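Side-chain contacts in D-lactate dehydrogenase (Fermentative) (Pseudomonas aeruginosa, PDB 6ABJ), which catalyses the NADH-dependent interconversion of pyruvate and D-lactate as a tetrameric member of the D-isomer specific 2-hydroxyacid dehydrogenase family: residues B[185-190]-B[211-216]; B[205-210]-B[233-238]; B[219-222]-B[226-229]; B[245-248]-B[253-256]. All coordinates share one frame; numbering follows the deposited sequence.

Interaction 1: residues B[185-190]-B[211-216]; sequences ELLAYD and LAESDI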
loop_
_atom_site.group_PDB
_atom_site.type_symbol
_atom_site.label_atom_id
_atom_site.label_comp_id
_atom_site.label_asym_id
_atom_site.label_seq_id
_atom_site.Cartn_x
_atom_site.Cartn_y
_atom_site.Cartn_z
ATOM N N GLU B 185 -6.619 -14.019 31.204
ATOM C CA GLU B 185 -6.537 -13.798 32.630
ATOM C C GLU B 185 -6.485 -12.293 32.805
ATOM O O GLU B 185 -5.483 -11.648 32.403
ATOM C CB GLU B 185 -5.262 -14.444 33.154
ATOM C CG GLU B 185 -5.085 -14.289 34.658
ATOM C CD GLU B 185 -3.810 -14.874 35.208
ATOM O OE1 GLU B 185 -3.053 -15.608 34.551
ATOM O OE2 GLU B 185 -3.568 -14.530 36.359
ATOM N N LEU B 186 -7.514 -11.729 33.443
ATOM C CA LEU B 186 -7.641 -10.286 33.594
ATOM C C LEU B 186 -6.996 -9.677 34.860
ATOM O O LEU B 186 -7.340 -10.100 35.978
ATOM C CB LEU B 186 -9.077 -9.888 33.631
ATOM C CG LEU B 186 -9.674 -9.519 32.273
ATOM C CD1 LEU B 186 -9.104 -8.234 31.734
ATOM C CD2 LEU B 186 -9.441 -10.636 31.292
ATOM N N LEU B 187 -6.126 -8.680 34.662
ATOM C CA LEU B 187 -5.472 -7.903 35.718
ATOM C C LEU B 187 -5.946 -6.485 35.592
ATOM O O LEU B 187 -6.245 -5.984 34.510
ATOM C CB LEU B 187 -3.958 -7.950 35.625
ATOM C CG LEU B 187 -3.347 -9.329 35.440
ATOM C CD1 LEU B 187 -1.864 -9.204 35.364
ATOM C CD2 LEU B 187 -3.733 -10.296 36.520
ATOM N N ALA B 188 -6.089 -5.825 36.717
ATOM C CA ALA B 188 -6.646 -4.500 36.713
ATOM C C ALA B 188 -6.019 -3.576 37.731
ATOM O O ALA B 188 -5.654 -3.973 38.825
ATOM C CB ALA B 188 -8.124 -4.609 36.995
ATOM N N TYR B 189 -5.950 -2.320 37.368
ATOM C CA TYR B 189 -5.535 -1.290 38.266
ATOM C C TYR B 189 -6.545 -0.156 38.191
ATOM O O TYR B 189 -6.877 0.363 37.111
ATOM C CB TYR B 189 -4.143 -0.730 37.945
ATOM C CG TYR B 189 -3.878 0.493 38.779
ATOM C CD1 TYR B 189 -3.557 0.391 40.130
ATOM C CD2 TYR B 189 -4.057 1.766 38.232
ATOM C CE1 TYR B 189 -3.414 1.538 40.944
ATOM C CE2 TYR B 189 -3.914 2.902 39.017
ATOM C CZ TYR B 189 -3.577 2.795 40.338
ATOM O OH TYR B 189 -3.455 3.961 41.049
ATOM N N ASP B 190 -7.058 0.254 39.352
ATOM C CA ASP B 190 -7.882 1.480 39.408
ATOM C C ASP B 190 -7.771 2.023 40.833
ATOM O O ASP B 190 -7.774 1.227 41.781
ATOM C CB ASP B 190 -9.341 1.225 39.040
ATOM C CG ASP B 190 -10.118 2.503 38.764
ATOM O OD1 ASP B 190 -10.560 3.183 39.742
ATOM O OD2 ASP B 190 -10.342 2.825 37.574
ATOM N N LEU B 211 1.957 -3.871 35.197
ATOM C CA LEU B 211 2.813 -3.596 34.082
ATOM C C LEU B 211 3.838 -4.740 33.917
ATOM O O LEU B 211 4.109 -5.234 32.779
ATOM C CB LEU B 211 3.444 -2.253 34.250
ATOM C CG LEU B 211 2.533 -1.010 34.054
ATOM C CD1 LEU B 211 3.277 0.261 34.413
ATOM C CD2 LEU B 211 1.992 -0.872 32.679
ATOM N N ALA B 212 4.401 -5.184 35.011
ATOM C CA ALA B 212 5.400 -6.292 34.893
ATOM C C ALA B 212 4.752 -7.654 34.485
ATOM O O ALA B 212 5.399 -8.446 33.836
ATOM C CB ALA B 212 6.115 -6.445 36.198
ATOM N N GLU B 213 3.474 -7.879 34.758
ATOM C CA GLU B 213 2.886 -9.173 34.569
ATOM C C GLU B 213 2.120 -9.314 33.272
ATOM O O GLU B 213 1.869 -10.432 32.839
ATOM C CB GLU B 213 1.938 -9.513 35.736
ATOM C CG GLU B 213 2.674 -9.727 37.094
ATOM C CD GLU B 213 1.835 -9.982 38.302
ATOM O OE1 GLU B 213 0.768 -10.509 38.126
ATOM O OE2 GLU B 213 2.315 -9.719 39.461
ATOM N N SER B 214 1.716 -8.207 32.665
ATOM C CA SER B 214 0.758 -8.253 31.595
ATOM C C SER B 214 1.414 -8.529 30.209
ATOM O O SER B 214 2.430 -7.943 29.895
ATOM C CB SER B 214 0.039 -6.915 31.542
ATOM O OG SER B 214 -0.804 -6.732 32.641
ATOM N N ASP B 215 0.787 -9.366 29.398
ATOM C CA ASP B 215 1.139 -9.549 28.016
ATOM C C ASP B 215 0.559 -8.429 27.160
ATOM O O ASP B 215 1.134 -7.996 26.131
ATOM C CB ASP B 215 0.625 -10.924 27.556
ATOM C CG ASP B 215 1.205 -12.049 28.338
ATOM O OD1 ASP B 215 2.423 -12.189 28.388
ATOM O OD2 ASP B 215 0.448 -12.777 28.975
ATOM N N ILE B 216 -0.558 -7.914 27.575
ATOM C CA ILE B 216 -1.245 -6.828 26.838
ATOM C C ILE B 216 -1.694 -5.806 27.893
ATOM O O ILE B 216 -2.260 -6.223 28.876
ATOM C CB ILE B 216 -2.502 -7.314 26.082
ATOM C CG1 ILE B 216 -2.125 -8.326 25.005
ATOM C CG2 ILE B 216 -3.232 -6.139 25.442
ATOM C CD1 ILE B 216 -3.346 -9.051 24.413
#
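L187 reaches out from strand 185-189 and sets one methyl group, CD1, against both E213 and S214, where helix 207-213 comes to its end. The leucine and glutamate side chains cross at about a right angle, and L187 CD1 lies 3.8 Å from E213 CB and 4.0 Å from E213 OE1. L187 CG lies beside its own backbone N, with chi1 at -48°, and the extended rotation beyond it carries CD1 across to the helix end. The same methyl lies 3.8 Å from S214 OG, on the first residue to leave helical geometry. The polar atoms find their partners outside the two segments. S214 OG turns back to the backbone oxygen of L210 in the preceding helical turn, while E213 OE1 makes a salt bridge with R203 on the edge strand 203-204. The contact is thus a small sample of strand-to-helix packing in a Rossmann domain, on the strand that leads into D190, a residue seen to bind NADH but taking no part here. Chemically, a leucine methyl fills the place beside a serine and a glutamate whose OE1 is held by R203, so the join is one of shape and van der Waals contact, without a directional bond.

Interaction 2: residues B[205-210]-B[233-238]; sequences LALDAL and AQRLAT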
loop_
_atom_site.group_PDB
_atom_site.type_symbol
_atom_site.label_atom_id
_atom_site.label_comp_id
_atom_site.label_asym_id
_atom_site.label_seq_id
_atom_site.Cartn_x
_atom_site.Cartn_y
_atom_site.Cartn_z
ATOM N N LEU B 205 -4.479 -5.286 41.298
ATOM C CA LEU B 205 -3.148 -5.266 41.823
ATOM C C LEU B 205 -2.536 -3.914 41.631
ATOM O O LEU B 205 -3.100 -3.054 40.996
ATOM C CB LEU B 205 -2.261 -6.390 41.265
ATOM C CG LEU B 205 -2.203 -6.798 39.766
ATOM C CD1 LEU B 205 -2.885 -5.858 38.743
ATOM C CD2 LEU B 205 -0.889 -7.315 39.307
ATOM N N ALA B 206 -1.357 -3.704 42.198
ATOM C CA ALA B 206 -0.640 -2.467 42.002
ATOM C C ALA B 206 -0.264 -2.210 40.520
ATOM O O ALA B 206 -0.010 -3.143 39.769
ATOM C CB ALA B 206 0.613 -2.474 42.846
ATOM N N LEU B 207 -0.226 -0.935 40.134
ATOM C CA LEU B 207 0.062 -0.545 38.766
ATOM C C LEU B 207 1.370 -1.232 38.330
ATOM O O LEU B 207 1.444 -1.724 37.191
ATOM C CB LEU B 207 0.192 0.962 38.636
ATOM C CG LEU B 207 0.604 1.583 37.338
ATOM C CD1 LEU B 207 -0.292 1.131 36.183
ATOM C CD2 LEU B 207 0.640 3.091 37.423
ATOM N N ASP B 208 2.376 -1.170 39.172
ATOM C CA ASP B 208 3.692 -1.633 38.763
ATOM C C ASP B 208 3.729 -3.148 38.531
ATOM O O ASP B 208 4.310 -3.596 37.562
ATOM C CB ASP B 208 4.761 -1.150 39.718
ATOM C CG ASP B 208 5.134 0.312 39.493
ATOM O OD1 ASP B 208 4.924 0.896 38.395
ATOM O OD2 ASP B 208 5.692 0.894 40.404
ATOM N N ALA B 209 2.932 -3.868 39.306
ATOM C CA ALA B 209 2.821 -5.285 39.151
ATOM C C ALA B 209 1.984 -5.643 37.914
ATOM O O ALA B 209 2.353 -6.551 37.162
ATOM C CB ALA B 209 2.205 -5.859 40.375
ATOM N N LEU B 210 0.916 -4.876 37.659
ATOM C CA LEU B 210 0.188 -5.007 36.404
ATOM C C LEU B 210 1.110 -4.878 35.195
ATOM O O LEU B 210 1.062 -5.709 34.268
ATOM C CB LEU B 210 -0.946 -4.005 36.319
ATOM C CG LEU B 210 -1.850 -4.119 35.098
ATOM C CD1 LEU B 210 -3.257 -3.604 35.491
ATOM C CD2 LEU B 210 -1.298 -3.303 33.983
ATOM N N ALA B 233 8.979 6.730 30.052
ATOM C CA ALA B 233 10.075 5.788 29.848
ATOM C C ALA B 233 10.274 4.756 30.975
ATOM O O ALA B 233 10.759 3.622 30.745
ATOM C CB ALA B 233 11.352 6.565 29.619
ATOM N N GLN B 234 9.919 5.172 32.185
ATOM C CA GLN B 234 10.030 4.358 33.387
ATOM C C GLN B 234 8.964 3.289 33.362
ATOM O O GLN B 234 9.227 2.157 33.522
ATOM C CB GLN B 234 9.862 5.243 34.646
ATOM C CG GLN B 234 9.288 4.577 35.900
ATOM C CD GLN B 234 8.431 5.506 36.769
ATOM O OE1 GLN B 234 8.492 6.713 36.641
ATOM N NE2 GLN B 234 7.643 4.940 37.662
ATOM N N ARG B 235 7.744 3.711 33.156
ATOM C CA ARG B 235 6.662 2.754 33.076
ATOM C C ARG B 235 6.904 1.768 31.914
ATOM O O ARG B 235 6.641 0.574 32.059
ATOM C CB ARG B 235 5.320 3.462 32.893
ATOM C CG ARG B 235 4.578 3.665 34.197
ATOM C CD ARG B 235 5.382 4.557 35.122
ATOM N NE ARG B 235 4.510 5.438 35.886
ATOM C CZ ARG B 235 3.994 5.132 37.072
ATOM N NH1 ARG B 235 4.266 3.964 37.640
ATOM N NH2 ARG B 235 3.204 6.000 37.689
ATOM N N LEU B 236 7.398 2.248 30.767
ATOM C CA LEU B 236 7.706 1.325 29.638
ATOM C C LEU B 236 8.740 0.306 30.036
ATOM O O LEU B 236 8.667 -0.874 29.631
ATOM C CB LEU B 236 8.202 2.047 28.370
ATOM C CG LEU B 236 7.137 2.832 27.689
ATOM C CD1 LEU B 236 7.757 3.770 26.705
ATOM C CD2 LEU B 236 6.106 1.888 27.038
ATOM N N ALA B 237 9.777 0.745 30.756
ATOM C CA ALA B 237 10.793 -0.207 31.172
ATOM C C ALA B 237 10.299 -1.193 32.270
ATOM O O ALA B 237 10.884 -2.232 32.463
ATOM C CB ALA B 237 12.045 0.545 31.637
ATOM N N THR B 238 9.179 -0.896 32.944
ATOM C CA THR B 238 8.537 -1.819 33.944
ATOM C C THR B 238 7.825 -3.000 33.186
ATOM O O THR B 238 7.838 -4.187 33.603
ATOM C CB THR B 238 7.545 -0.969 34.813
ATOM O OG1 THR B 238 8.244 0.178 35.367
ATOM C CG2 THR B 238 6.869 -1.765 35.925
HETATM O O HOH W 1 6.468 2.080 36.904
#
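D208 and R235 supply the ionic part of this contact between helices 207-213 and 233-238, a salt bridge with D208 OD1 3.2 Å from R235 NH1. The carboxylate oxygen comes to the edge of the guanidinium and lies in its plane, yet the two flat groups are turned 64° apart, so a single oxygen meets a single nitrogen and the bridge is not bidentate.

A water adds the second kind of interaction. It accepts from R235 NH1 at 3.0 Å and from Q234 NE2, and donates to T238 OG1, also at 3.0 Å. It sits close to D208 OD1 as well, but at 2.5 Å that approach is unusually short for a hydrogen bond and its exact length is doubtful. The water thus lies between the acid of one helix and three side chains of the other. T238 OG1 passes its own hydrogen to Q234 O at 2.9 Å, one turn back, approaching from above the carbonyl plane.

Methyl groups packed on polar surfaces complete the set. L207 CD2 covers one face of the guanidinium, 3.7 Å from R235 NH1, so the arginine is met on a face by a methyl and at its edge by the acid and the water. T238 CG2, anti to its own backbone N, points across to D208 O at 3.5 Å.

Both helices belong to successive beta-alpha-beta units of the Rossmann domain. Below the surface bridge L211 touches R235 and T238, L207 and L210 lean on Y189 of strand 185-189, and L236 packs against helix 256-265.

Interaction 3: residues B[219-222]-B[226-229]; sequences LHCP and DTRH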
loop_
_atom_site.group_PDB
_atom_site.type_symbol
_atom_site.label_atom_id
_atom_site.label_comp_id
_atom_site.label_asym_id
_atom_site.label_seq_id
_atom_site.Cartn_x
_atom_site.Cartn_y
_atom_site.Cartn_z
ATOM N N LEU B 219 -5.004 1.097 28.108
ATOM C CA LEU B 219 -5.286 2.278 28.905
ATOM C C LEU B 219 -6.742 2.724 28.744
ATOM O O LEU B 219 -7.228 2.989 27.627
ATOM C CB LEU B 219 -4.361 3.411 28.520
ATOM C CG LEU B 219 -2.898 3.075 28.522
ATOM C CD1 LEU B 219 -1.998 4.170 27.967
ATOM C CD2 LEU B 219 -2.451 2.786 29.940
ATOM N N HIS B 220 -7.422 2.834 29.886
ATOM C CA HIS B 220 -8.760 3.381 29.916
ATOM C C HIS B 220 -9.025 4.317 31.108
ATOM O O HIS B 220 -10.171 4.500 31.480
ATOM C CB HIS B 220 -9.749 2.250 29.971
ATOM C CG HIS B 220 -9.586 1.283 28.848
ATOM N ND1 HIS B 220 -10.172 1.460 27.608
ATOM C CD2 HIS B 220 -8.872 0.140 28.780
ATOM C CE1 HIS B 220 -9.831 0.452 26.832
ATOM N NE2 HIS B 220 -9.061 -0.368 27.532
ATOM N N CYS B 221 -7.989 4.912 31.672
ATOM C CA CYS B 221 -8.190 5.820 32.787
ATOM C C CYS B 221 -8.359 7.251 32.264
ATOM O O CYS B 221 -7.780 7.607 31.209
ATOM C CB CYS B 221 -7.016 5.729 33.736
ATOM S SG CYS B 221 -5.421 5.952 32.870
ATOM N N PRO B 222 -9.138 8.093 33.004
ATOM C CA PRO B 222 -9.203 9.516 32.714
ATOM C C PRO B 222 -7.853 10.192 32.735
ATOM O O PRO B 222 -6.915 9.788 33.481
ATOM C CB PRO B 222 -10.103 10.071 33.869
ATOM C CG PRO B 222 -11.007 8.913 34.188
ATOM C CD PRO B 222 -10.059 7.722 34.104
ATOM N N ASP B 226 -2.356 13.523 37.533
ATOM C CA ASP B 226 -1.744 12.259 37.998
ATOM C C ASP B 226 -1.496 11.187 36.922
ATOM O O ASP B 226 -0.593 10.367 37.052
ATOM C CB ASP B 226 -2.639 11.619 39.045
ATOM C CG ASP B 226 -2.103 11.813 40.433
ATOM O OD1 ASP B 226 -1.451 12.851 40.631
ATOM O OD2 ASP B 226 -2.340 10.959 41.318
ATOM N N THR B 227 -2.320 11.178 35.886
ATOM C CA THR B 227 -2.188 10.163 34.808
ATOM C C THR B 227 -1.518 10.716 33.560
ATOM O O THR B 227 -1.361 9.996 32.571
ATOM C CB THR B 227 -3.537 9.624 34.425
ATOM O OG1 THR B 227 -4.375 10.703 34.011
ATOM C CG2 THR B 227 -4.175 8.941 35.611
ATOM N N ARG B 228 -1.170 11.994 33.568
ATOM C CA ARG B 228 -0.494 12.572 32.439
ATOM C C ARG B 228 0.854 11.902 32.327
ATOM O O ARG B 228 1.593 11.793 33.275
ATOM C CB ARG B 228 -0.394 14.100 32.511
ATOM C CG ARG B 228 0.920 14.728 32.048
ATOM C CD ARG B 228 0.858 16.219 31.886
ATOM N NE ARG B 228 0.550 16.539 30.522
ATOM C CZ ARG B 228 1.461 16.838 29.610
ATOM N NH1 ARG B 228 2.753 16.875 29.922
ATOM N NH2 ARG B 228 1.077 17.098 28.381
ATOM N N HIS B 229 1.150 11.466 31.121
ATOM C CA HIS B 229 2.367 10.706 30.855
ATOM C C HIS B 229 2.526 9.529 31.790
ATOM O O HIS B 229 3.621 9.131 32.135
ATOM C CB HIS B 229 3.587 11.594 30.785
ATOM C CG HIS B 229 3.596 12.460 29.569
ATOM N ND1 HIS B 229 4.690 13.186 29.171
ATOM C CD2 HIS B 229 2.657 12.642 28.606
ATOM C CE1 HIS B 229 4.418 13.803 28.033
ATOM N NE2 HIS B 229 3.176 13.505 27.687
#
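T227 OG1 is gripped by two backbone groups earlier in the loop: it donates to P222 O at 2.8 Å and is also hydrogen-bonded to the backbone N of T224. The bond to the proline carbonyl is well directed, since the hydroxyl lies in the carbonyl plane on a lone pair of the oxygen, with a C=O...donor angle of 134°. A chi1 of 58° places OG1 between the backbone N and the carbonyl carbon of its own residue, facing back along the loop. P222 O is approached by carbon as well, with T227 CB at 3.5 Å and T227 CG2 at 3.6 Å.

The loop leaves strand 216-219 of the parallel Rossmann sheet and leads to helix 233-238. C221, just past the strand end, touches residues of what is probably the glycine-rich GxGxxG turn and packs on I166; the C221 side chain lies about 6 Å from that of D190, seen to bind NADH.

C221 also takes part across the loop. Its CB points toward 226-229, and C221 SG sits 4.2 Å from the same T227 CG2 that lies near the proline oxygen, a loose contact between sulfur and methyl. The threonine side chain in turn touches L253. Beyond T227, R228 and H229 both bind E277, the arginine by a salt bridge and the histidine by a hydrogen bond.

Interaction 4: residues B[245-248]-B[253-256]; sequences LINT and LVNA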
loop_
_atom_site.group_PDB
_atom_site.type_symbol
_atom_site.label_atom_id
_atom_site.label_comp_id
_atom_site.label_asym_id
_atom_site.label_seq_id
_atom_site.Cartn_x
_atom_site.Cartn_y
_atom_site.Cartn_z
ATOM N N LEU B 245 1.017 -2.752 23.937
ATOM C CA LEU B 245 0.318 -1.607 24.565
ATOM C C LEU B 245 -0.726 -1.031 23.643
ATOM O O LEU B 245 -0.447 -0.751 22.473
ATOM C CB LEU B 245 1.371 -0.549 24.894
ATOM C CG LEU B 245 0.816 0.713 25.552
ATOM C CD1 LEU B 245 0.240 0.500 26.949
ATOM C CD2 LEU B 245 1.939 1.755 25.632
ATOM N N ILE B 246 -1.912 -0.778 24.191
ATOM C CA ILE B 246 -3.021 -0.193 23.472
ATOM C C ILE B 246 -3.433 1.105 24.243
ATOM O O ILE B 246 -3.667 1.086 25.456
ATOM C CB ILE B 246 -4.238 -1.150 23.449
ATOM C CG1 ILE B 246 -3.831 -2.528 22.848
ATOM C CG2 ILE B 246 -5.410 -0.589 22.674
ATOM C CD1 ILE B 246 -3.326 -2.486 21.409
ATOM N N ASN B 247 -3.509 2.206 23.516
ATOM C CA ASN B 247 -4.050 3.440 24.069
ATOM C C ASN B 247 -5.190 3.930 23.216
ATOM O O ASN B 247 -5.006 4.541 22.135
ATOM C CB ASN B 247 -3.001 4.530 24.187
ATOM C CG ASN B 247 -3.555 5.754 24.937
ATOM O OD1 ASN B 247 -4.624 5.664 25.558
ATOM N ND2 ASN B 247 -2.875 6.857 24.832
ATOM N N THR B 248 -6.397 3.609 23.667
ATOM C CA THR B 248 -7.611 4.289 23.158
ATOM C C THR B 248 -8.147 5.368 24.129
ATOM O O THR B 248 -9.234 5.836 23.909
ATOM C CB THR B 248 -8.706 3.277 22.849
ATOM O OG1 THR B 248 -9.062 2.567 24.062
ATOM C CG2 THR B 248 -8.218 2.230 21.789
ATOM N N LEU B 253 -1.907 10.344 27.971
ATOM C CA LEU B 253 -1.617 9.231 28.936
ATOM C C LEU B 253 -0.260 8.646 28.710
ATOM O O LEU B 253 0.319 7.984 29.569
ATOM C CB LEU B 253 -2.689 8.138 28.868
ATOM C CG LEU B 253 -4.097 8.492 29.300
ATOM C CD1 LEU B 253 -5.067 7.336 29.133
ATOM C CD2 LEU B 253 -4.183 8.990 30.761
ATOM N N VAL B 254 0.302 8.892 27.521
ATOM C CA VAL B 254 1.550 8.299 27.173
ATOM C C VAL B 254 2.544 9.365 26.680
ATOM O O VAL B 254 2.145 10.384 26.126
ATOM C CB VAL B 254 1.255 7.218 26.091
ATOM C CG1 VAL B 254 1.349 7.797 24.713
ATOM C CG2 VAL B 254 2.244 6.112 26.227
ATOM N N ASN B 255 3.815 9.125 26.915
ATOM C CA ASN B 255 4.856 9.945 26.383
ATOM C C ASN B 255 5.350 9.290 25.118
ATOM O O ASN B 255 6.233 8.455 25.134
ATOM C CB ASN B 255 6.028 10.113 27.373
ATOM C CG ASN B 255 7.038 11.142 26.914
ATOM O OD1 ASN B 255 6.895 11.764 25.848
ATOM N ND2 ASN B 255 8.113 11.278 27.676
ATOM N N ALA B 256 4.788 9.738 24.017
ATOM C CA ALA B 256 5.018 9.084 22.728
ATOM C C ALA B 256 6.461 9.009 22.365
ATOM O O ALA B 256 6.960 8.010 21.832
ATOM C CB ALA B 256 4.233 9.808 21.652
#
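N247 turns its side chain from the end of strand 243-247 toward L253 and V254, which follow after a short turn. Its CB leaves the strand in their direction, and CG is anti to the backbone N (chi1 -173°), which carries the amide forward until its two ends meet different neighbours. OD1 lies 4.0 Å from L253 CD1, the two side chains crossing at about a right angle, and its hydrogen bond goes to the backbone N of G249, two residues on: an Asx turn. ND2, at the other end, looks toward V254 CG1 at a distant 4.3 Å and donates to the backbone oxygen of R250. Both polar atoms of a buried amide are therefore satisfied by main chain of the connecting turn, while the groups it faces across the contact are methyls.

L245 makes the purely apolar part of the contact: two residues earlier, on the same side of the strand, L245 CD2 meets V254 CG2 at 4.4 Å. The neighbouring strand 216-219 lines the contact too, since L219 touches both N247 and L253.

T248, the middle residue of the Asx turn, is seen to bind NADH, as befits the C-terminal end of a Rossmann strand. The contact thus combines two chemistries: the asparagine holds the turn through directed bonds to backbone, and a leucine and a valine methyl lie loosely beside its two ends without competing for those bonds.

The four contacts fall into two close pairs within one Rossmann domain. Interactions 1 and 2, with centres 9 Å apart, share helix 207-213 and are joined by a probable hydrogen bond of 3.0 Å between A188 O and L205 N. Interactions 3 and 4, also 9 Å apart, are joined at the sheet, where L219 N lies 3.0 Å from I246 O, and at their loops, where L253 CD1 comes within 3.4 Å of C221 O. Their segments include NADH-binding residues, D190 in 185-190 and T248 in 245-248, although neither takes part in its contact; interaction 1 itself lies away from the site, which holds no cofactor in this chain. The N247 side chain lies about 7 Å from that of D274, another NADH-binding residue.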